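Local coordinates for putative extracellular solute-binding protein (Bordetella bronchiseptica, PDB 4P56) that binds mandelate and probably delivers it, or a related aromatic hydroxy acid, from the periplasm to a TRAP-type membrane transporter, at residues A[55-58]-A[59-63]; A[255-258]-A[259-262]; A[310-313]-A[314-318]. All coordinates share one frame; numbering follows the deposited sequence.

Contact 1. Residues A[55-58]-A[59-63]; sequences KATD and GRVTL
Thr57 and Arg60 close a type I' beta turn, with Arg60 N donating to Thr57 O over 2.9 Å at an N-H...O angle of 156°. Thr57 is the first residue to leave helical backbone angles, and Asp58 and Gly59 at the corner both have positive phi. A second bond comes from the threonine side chain: Thr57 OG1 accepts from Val61 N at 3.0 Å. A chi1 of 62° tucks this hydroxyl between its own N and carbonyl carbon, where it also bonds back to Ile53 O of the preceding helix turn. Thr57 CG2 meets Val61 CG2 at 4.1 Å, adding an apolar contact beside the polar one. Arg60 bends at chi3 (-53°) and folds its guanidinium over the turn, so that Thr57 O lies 3.1 Å above the centre of the plane; the group faces this oxygen without pointing an N-H at it. Arg60 NE forms a salt bridge with Asp254, while water-mediated links tie the same group to the turn: one water joins Arg60 NH2 to Ala56 O, another joins Arg60 NH1 to Asp58 OD2. The turn, with its two direct bonds and two water bridges, forms the helix-to-strand connection of a beta-alpha-beta unit, in which helix 40-56 links the parallel strands 28-31 and 62-65 of this solute-binding protein.

Contact 2. Residues A[255-258]-A[259-262]; sequences QDTL and VRLS
The guanidinium of Arg260 lies over the backbone of Thr257, whose CA sits 3.4 Å above one face, offset toward the rim. At the edge, in plane, a water accepts from Arg260 NH1 at 3.0 Å; the same water is hydrogen-bonded to Thr257 OG1, bridging the two residues. Arg260 NH2 also reaches Thr257 OG1 directly at 2.8 Å, but the N-H...O angle of 120° makes this a weak bond. The arginine gets there by leaving the backbone with CG opposite its own N (chi1 177°) and then bending at chi3 (71°), which turns the flat group back over the preceding helical turn. Thr257 OG1 has a stronger partner in Gln253 O, one turn earlier. On the other branch of the threonine, CG2 packs against Leu261 CD1 at 4.0 Å, the two side chains running alongside each other and pointing the same way. Along the backbone, Val259 N, Arg260 N and Leu261 N donate in i to i-4 steps to the carbonyls of Gln255, Asp256 and Thr257. The series then gives way to a side-chain bond as the helix ends: Ser262 OG donates to Leu258 O at 2.7 Å, approaching from above the carbonyl plane, and Leu261 N adds a weak bond to the same oxygen. Helix 252-260 lies against helix 40-56 through Leu258 on Ile53, and just past its end Leu261 touches Glu52, while Trp49 NE1 bonds Leu261 O. Leu258 and Val259 also touch Phe247 of helix 244-248, and Val259 and Ser262 meet strand 139-145.

Contact 3. Residues A[310-313]-A[314-318]; sequences FEQA and WLDAA
Gln312 and Asp316, one helical turn apart, are joined by a side-chain hydrogen bond from Gln312 NE2 to Asp316 OD1 at 2.7 Å. Gln312 starts with CG opposite its backbone N, then bends at chi2 (62°), which swings the amide along the helix toward the aspartate. The oxygen lies in the amide plane, yet the amide meets it from above the carboxylate plane; the two flat groups are 51° apart. Asp316 holds CG beside its own N (chi1 -71°), bringing the carboxylate back over Gln312 O. The other end of the amide, Gln312 OE1, touches Leu315 CD1 at 3.9 Å, the two side chains crossing at about a right angle. Trp314 CB lies 3.5 Å from Glu311 O, and Ala318 CB lies over one indole face, offset toward the rim. The backbone bonds, such as Leu315 N to Glu311 O, are the i to i-4 bonds of the helix. Within the fold, helix 310-320 packs against helix 325-340 through Glu311, Trp314 and Leu315, Glu311 forming a salt bridge with Arg333. Trp314 NE1 bonds Leu101 O, and Phe310 reaches helix 174-182.

How the contacts relate
The three contacts follow one another along the chain. Contacts 1 and 2 are neighbours, with centres about 11 Å apart: the end of helix 40-56 and the turn after it lie against helix 252-260 and the residue just past it, and Ala56 CB meets Thr257 CG2 at 3.7 Å and Leu261 CD1 at 3.9 Å. Residues about 200 positions apart thus form one packed region at the edge of the fold. Contact 3, on helix 310-320, stands apart; its centre is about 41 Å from that of contact 1 and about 32 Å from that of contact 2, and it touches neither. None of the three includes a residue of the mandelate pocket, so all belong to the surrounding framework.

Contact 1. Residues A[55-58]-A[59-63]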
loop_
_atom_site.group_PDB
_atom_site.type_symbol
_atom_site.label_atom_id
_atom_site.label_comp_id
_atom_site.label_asym_id
_atom_site.label_seq_id
_atom_site.Cartn_x
_atom_site.Cartn_y
_atom_site.Cartn_z
ATOM N N LYS A 55 -0.276 -11.746 23.701
ATOM C CA LYS A 55 0.203 -13.027 24.186
ATOM C C LYS A 55 1.702 -13.033 24.504
ATOM O O LYS A 55 2.115 -13.642 25.477
ATOM C CB LYS A 55 -0.118 -14.125 23.184
ATOM C CG LYS A 55 -1.611 -14.336 22.986
ATOM C CD LYS A 55 -1.879 -15.285 21.805
ATOM C CE LYS A 55 -3.344 -15.187 21.322
ATOM N NZ LYS A 55 -3.611 -15.988 20.072
ATOM N N ALA A 56 2.509 -12.385 23.668
ATOM C CA ALA A 56 3.956 -12.370 23.856
ATOM C C ALA A 56 4.444 -11.469 25.008
ATOM O O ALA A 56 5.617 -11.537 25.375
ATOM C CB ALA A 56 4.637 -11.956 22.553
ATOM N N THR A 57 3.573 -10.625 25.559
ATOM C CA THR A 57 3.960 -9.714 26.657
ATOM C C THR A 57 3.117 -10.015 27.906
ATOM O O THR A 57 3.030 -9.219 28.846
ATOM C CB THR A 57 3.742 -8.237 26.300
ATOM O OG1 THR A 57 2.355 -7.995 26.048
ATOM C CG2 THR A 57 4.576 -7.847 25.104
ATOM N N ASP A 58 2.517 -11.192 27.899
ATOM C CA ASP A 58 1.625 -11.653 28.979
ATOM C C ASP A 58 0.571 -10.619 29.353
ATOM O O ASP A 58 0.316 -10.394 30.526
ATOM C CB ASP A 58 2.398 -12.039 30.227
ATOM C CG ASP A 58 1.462 -12.623 31.331
ATOM O OD1 ASP A 58 0.469 -13.331 30.979
ATOM O OD2 ASP A 58 1.697 -12.345 32.533
ATOM N N GLY A 59 -0.028 -9.979 28.351
ATOM C CA GLY A 59 -1.057 -8.988 28.597
ATOM C C GLY A 59 -0.530 -7.629 28.978
ATOM O O GLY A 59 -1.289 -6.695 29.159
ATOM N N ARG A 60 0.780 -7.484 29.085
ATOM C CA ARG A 60 1.316 -6.200 29.535
ATOM C C ARG A 60 1.177 -5.105 28.484
ATOM O O ARG A 60 1.183 -3.904 28.818
ATOM C CB ARG A 60 2.779 -6.354 29.922
ATOM C CG ARG A 60 2.970 -7.041 31.242
ATOM C CD ARG A 60 4.415 -7.022 31.643
ATOM N NE ARG A 60 5.261 -7.545 30.586
ATOM C CZ ARG A 60 5.628 -8.820 30.474
ATOM N NH1 ARG A 60 5.224 -9.720 31.360
ATOM N NH2 ARG A 60 6.402 -9.202 29.462
ATOM N N VAL A 61 1.080 -5.514 27.224
ATOM C CA VAL A 61 0.868 -4.596 26.102
ATOM C C VAL A 61 -0.291 -5.099 25.266
ATOM O O VAL A 61 -0.270 -6.221 24.791
ATOM C CB VAL A 61 2.132 -4.454 25.195
ATOM C CG1 VAL A 61 1.913 -3.413 24.078
ATOM C CG2 VAL A 61 3.341 -4.054 26.046
ATOM N N THR A 62 -1.319 -4.270 25.113
ATOM C CA THR A 62 -2.425 -4.617 24.229
ATOM C C THR A 62 -2.730 -3.456 23.289
ATOM O O THR A 62 -2.312 -2.304 23.547
ATOM C CB THR A 62 -3.655 -4.957 25.051
ATOM O OG1 THR A 62 -4.005 -3.818 25.833
ATOM C CG2 THR A 62 -3.340 -6.126 25.989
ATOM N N LEU A 63 -3.413 -3.773 22.193
ATOM C CA LEU A 63 -3.854 -2.786 21.201
ATOM C C LEU A 63 -5.362 -2.674 21.314
ATOM O O LEU A 63 -6.066 -3.689 21.276
ATOM C CB LEU A 63 -3.583 -3.258 19.789
ATOM C CG LEU A 63 -2.204 -3.409 19.202
ATOM C CD1 LEU A 63 -2.408 -3.765 17.737
ATOM C CD2 LEU A 63 -1.415 -2.127 19.384
HETATM O O HOH W 1 7.140 -11.571 27.888
HETATM O O HOH W 2 3.268 -9.856 33.265
#

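Contact 2. Residues A[255-258]-A[259-262]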
loop_
_atom_site.group_PDB
_atom_site.type_symbol
_atom_site.label_atom_id
_atom_site.label_comp_id
_atom_site.label_asym_id
_atom_site.label_seq_id
_atom_site.Cartn_x
_atom_site.Cartn_y
_atom_site.Cartn_z
ATOM N N GLN A 255 9.537 -3.556 24.701
ATOM C CA GLN A 255 9.958 -2.806 23.522
ATOM C C GLN A 255 10.626 -3.760 22.530
ATOM O O GLN A 255 10.282 -3.774 21.356
ATOM C CB GLN A 255 10.923 -1.685 23.911
ATOM C CG GLN A 255 10.279 -0.527 24.673
ATOM C CD GLN A 255 11.318 0.484 25.157
ATOM O OE1 GLN A 255 12.483 0.388 24.808
ATOM N NE2 GLN A 255 10.889 1.456 25.945
ATOM N N ASP A 256 11.552 -4.574 23.022
ATOM C CA ASP A 256 12.258 -5.544 22.172
ATOM C C ASP A 256 11.284 -6.524 21.534
ATOM O O ASP A 256 11.395 -6.833 20.345
ATOM C CB ASP A 256 13.278 -6.332 22.982
ATOM C CG ASP A 256 14.515 -5.531 23.309
ATOM O OD1 ASP A 256 14.689 -4.419 22.758
ATOM O OD2 ASP A 256 15.320 -6.037 24.125
ATOM N N THR A 257 10.325 -6.988 22.321
ATOM C CA THR A 257 9.288 -7.888 21.812
ATOM C C THR A 257 8.441 -7.231 20.718
ATOM O O THR A 257 8.235 -7.815 19.657
ATOM C CB THR A 257 8.381 -8.414 22.966
ATOM O OG1 THR A 257 9.174 -9.223 23.816
ATOM C CG2 THR A 257 7.213 -9.243 22.432
ATOM N N LEU A 258 7.973 -6.009 20.959
ATOM C CA LEU A 258 7.161 -5.334 19.972
ATOM C C LEU A 258 7.948 -5.166 18.672
ATOM O O LEU A 258 7.435 -5.396 17.576
ATOM C CB LEU A 258 6.681 -3.976 20.481
ATOM C CG LEU A 258 5.857 -3.163 19.473
ATOM C CD1 LEU A 258 4.657 -3.948 19.000
ATOM C CD2 LEU A 258 5.428 -1.830 20.068
ATOM N N VAL A 259 9.211 -4.771 18.796
ATOM C CA VAL A 259 10.066 -4.667 17.628
ATOM C C VAL A 259 10.252 -6.013 16.909
ATOM O O VAL A 259 10.208 -6.075 15.683
ATOM C CB VAL A 259 11.408 -4.025 17.997
ATOM C CG1 VAL A 259 12.377 -4.017 16.803
ATOM C CG2 VAL A 259 11.161 -2.617 18.472
ATOM N N ARG A 260 10.434 -7.091 17.663
ATOM C CA ARG A 260 10.611 -8.422 17.063
ATOM C C ARG A 260 9.355 -8.880 16.304
ATOM O O ARG A 260 9.435 -9.606 15.306
ATOM C CB ARG A 260 10.963 -9.384 18.181
ATOM C CG ARG A 260 11.129 -10.824 17.825
ATOM C CD ARG A 260 11.802 -11.545 19.020
ATOM N NE ARG A 260 10.916 -11.679 20.177
ATOM C CZ ARG A 260 11.104 -11.119 21.379
ATOM N NH1 ARG A 260 12.155 -10.350 21.643
ATOM N NH2 ARG A 260 10.213 -11.327 22.339
ATOM N N LEU A 261 8.200 -8.443 16.784
ATOM C CA LEU A 261 6.918 -8.757 16.158
ATOM C C LEU A 261 6.595 -7.757 15.049
ATOM O O LEU A 261 5.577 -7.863 14.375
ATOM C CB LEU A 261 5.809 -8.747 17.206
ATOM C CG LEU A 261 5.856 -9.927 18.179
ATOM C CD1 LEU A 261 4.816 -9.780 19.288
ATOM C CD2 LEU A 261 5.671 -11.277 17.421
ATOM N N SER A 262 7.472 -6.778 14.848
ATOM C CA SER A 262 7.236 -5.785 13.801
ATOM C C SER A 262 8.153 -6.066 12.614
ATOM O O SER A 262 8.493 -7.220 12.359
ATOM C CB SER A 262 7.436 -4.373 14.373
ATOM O OG SER A 262 6.460 -4.094 15.391
HETATM O O HOH W 3 12.120 -9.385 24.532
#

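Contact 3. Residues A[310-313]-A[314-318]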
loop_
_atom_site.group_PDB
_atom_site.type_symbol
_atom_site.label_atom_id
_atom_site.label_comp_id
_atom_site.label_asym_id
_atom_site.label_seq_id
_atom_site.Cartn_x
_atom_site.Cartn_y
_atom_site.Cartn_z
ATOM N N PHE A 310 10.811 6.657 -14.373
ATOM C CA PHE A 310 10.480 6.636 -12.941
ATOM C C PHE A 310 11.642 6.137 -12.091
ATOM O O PHE A 310 11.844 6.622 -10.960
ATOM C CB PHE A 310 9.277 5.742 -12.646
ATOM C CG PHE A 310 7.947 6.290 -13.147
ATOM C CD1 PHE A 310 7.877 7.456 -13.912
ATOM C CD2 PHE A 310 6.786 5.635 -12.825
ATOM C CE1 PHE A 310 6.649 7.935 -14.363
ATOM C CE2 PHE A 310 5.560 6.097 -13.261
ATOM C CZ PHE A 310 5.495 7.266 -14.032
ATOM N N GLU A 311 12.377 5.153 -12.617
ATOM C CA GLU A 311 13.474 4.569 -11.864
ATOM C C GLU A 311 14.553 5.615 -11.608
ATOM O O GLU A 311 15.041 5.738 -10.487
ATOM C CB GLU A 311 14.049 3.346 -12.578
ATOM C CG GLU A 311 15.194 2.693 -11.840
ATOM C CD GLU A 311 15.665 1.392 -12.497
ATOM O OE1 GLU A 311 14.902 0.425 -12.553
ATOM O OE2 GLU A 311 16.803 1.337 -12.946
ATOM N N GLN A 312 14.923 6.373 -12.646
ATOM C CA GLN A 312 15.934 7.426 -12.514
ATOM C C GLN A 312 15.455 8.544 -11.579
ATOM O O GLN A 312 16.241 9.062 -10.785
ATOM C CB GLN A 312 16.374 7.977 -13.894
ATOM C CG GLN A 312 17.515 9.006 -13.837
ATOM C CD GLN A 312 18.778 8.399 -13.270
ATOM O OE1 GLN A 312 19.209 7.341 -13.713
ATOM N NE2 GLN A 312 19.351 9.038 -12.264
ATOM N N ALA A 313 14.172 8.901 -11.645
ATOM C CA ALA A 313 13.608 9.826 -10.684
ATOM C C ALA A 313 13.876 9.339 -9.264
ATOM O O ALA A 313 14.263 10.116 -8.399
ATOM C CB ALA A 313 12.092 9.998 -10.901
ATOM N N TRP A 314 13.644 8.054 -9.005
ATOM C CA TRP A 314 13.876 7.527 -7.680
ATOM C C TRP A 314 15.376 7.529 -7.335
ATOM O O TRP A 314 15.762 7.925 -6.240
ATOM C CB TRP A 314 13.290 6.110 -7.535
ATOM C CG TRP A 314 13.503 5.599 -6.210
ATOM C CD1 TRP A 314 12.699 5.804 -5.102
ATOM C CD2 TRP A 314 14.604 4.800 -5.761
ATOM N NE1 TRP A 314 13.275 5.217 -4.018
ATOM C CE2 TRP A 314 14.430 4.583 -4.394
ATOM C CE3 TRP A 314 15.718 4.244 -6.390
ATOM C CZ2 TRP A 314 15.325 3.834 -3.636
ATOM C CZ3 TRP A 314 16.603 3.508 -5.644
ATOM C CH2 TRP A 314 16.403 3.309 -4.277
ATOM N N LEU A 315 16.219 7.081 -8.260
ATOM C CA LEU A 315 17.661 7.171 -8.031
ATOM C C LEU A 315 18.080 8.595 -7.656
ATOM O O LEU A 315 18.879 8.804 -6.725
ATOM C CB LEU A 315 18.418 6.679 -9.269
ATOM C CG LEU A 315 18.331 5.160 -9.451
ATOM C CD1 LEU A 315 18.864 4.778 -10.839
ATOM C CD2 LEU A 315 19.110 4.389 -8.377
ATOM N N ASP A 316 17.539 9.586 -8.360
ATOM C CA ASP A 316 17.946 10.976 -8.092
ATOM C C ASP A 316 17.547 11.391 -6.672
ATOM O O ASP A 316 18.291 12.113 -6.000
ATOM C CB ASP A 316 17.306 11.951 -9.082
ATOM C CG ASP A 316 17.876 11.836 -10.498
ATOM O OD1 ASP A 316 18.975 11.260 -10.704
ATOM O OD2 ASP A 316 17.191 12.340 -11.420
ATOM N N ALA A 317 16.378 10.933 -6.226
ATOM C CA ALA A 317 15.863 11.235 -4.872
ATOM C C ALA A 317 16.697 10.509 -3.828
ATOM O O ALA A 317 16.995 11.054 -2.750
ATOM C CB ALA A 317 14.367 10.842 -4.756
ATOM N N ALA A 318 17.101 9.287 -4.154
ATOM C CA ALA A 318 17.937 8.489 -3.239
ATOM C C ALA A 318 19.267 9.187 -3.028
ATOM O O ALA A 318 19.779 9.300 -1.891
ATOM C CB ALA A 318 18.187 7.088 -3.821
#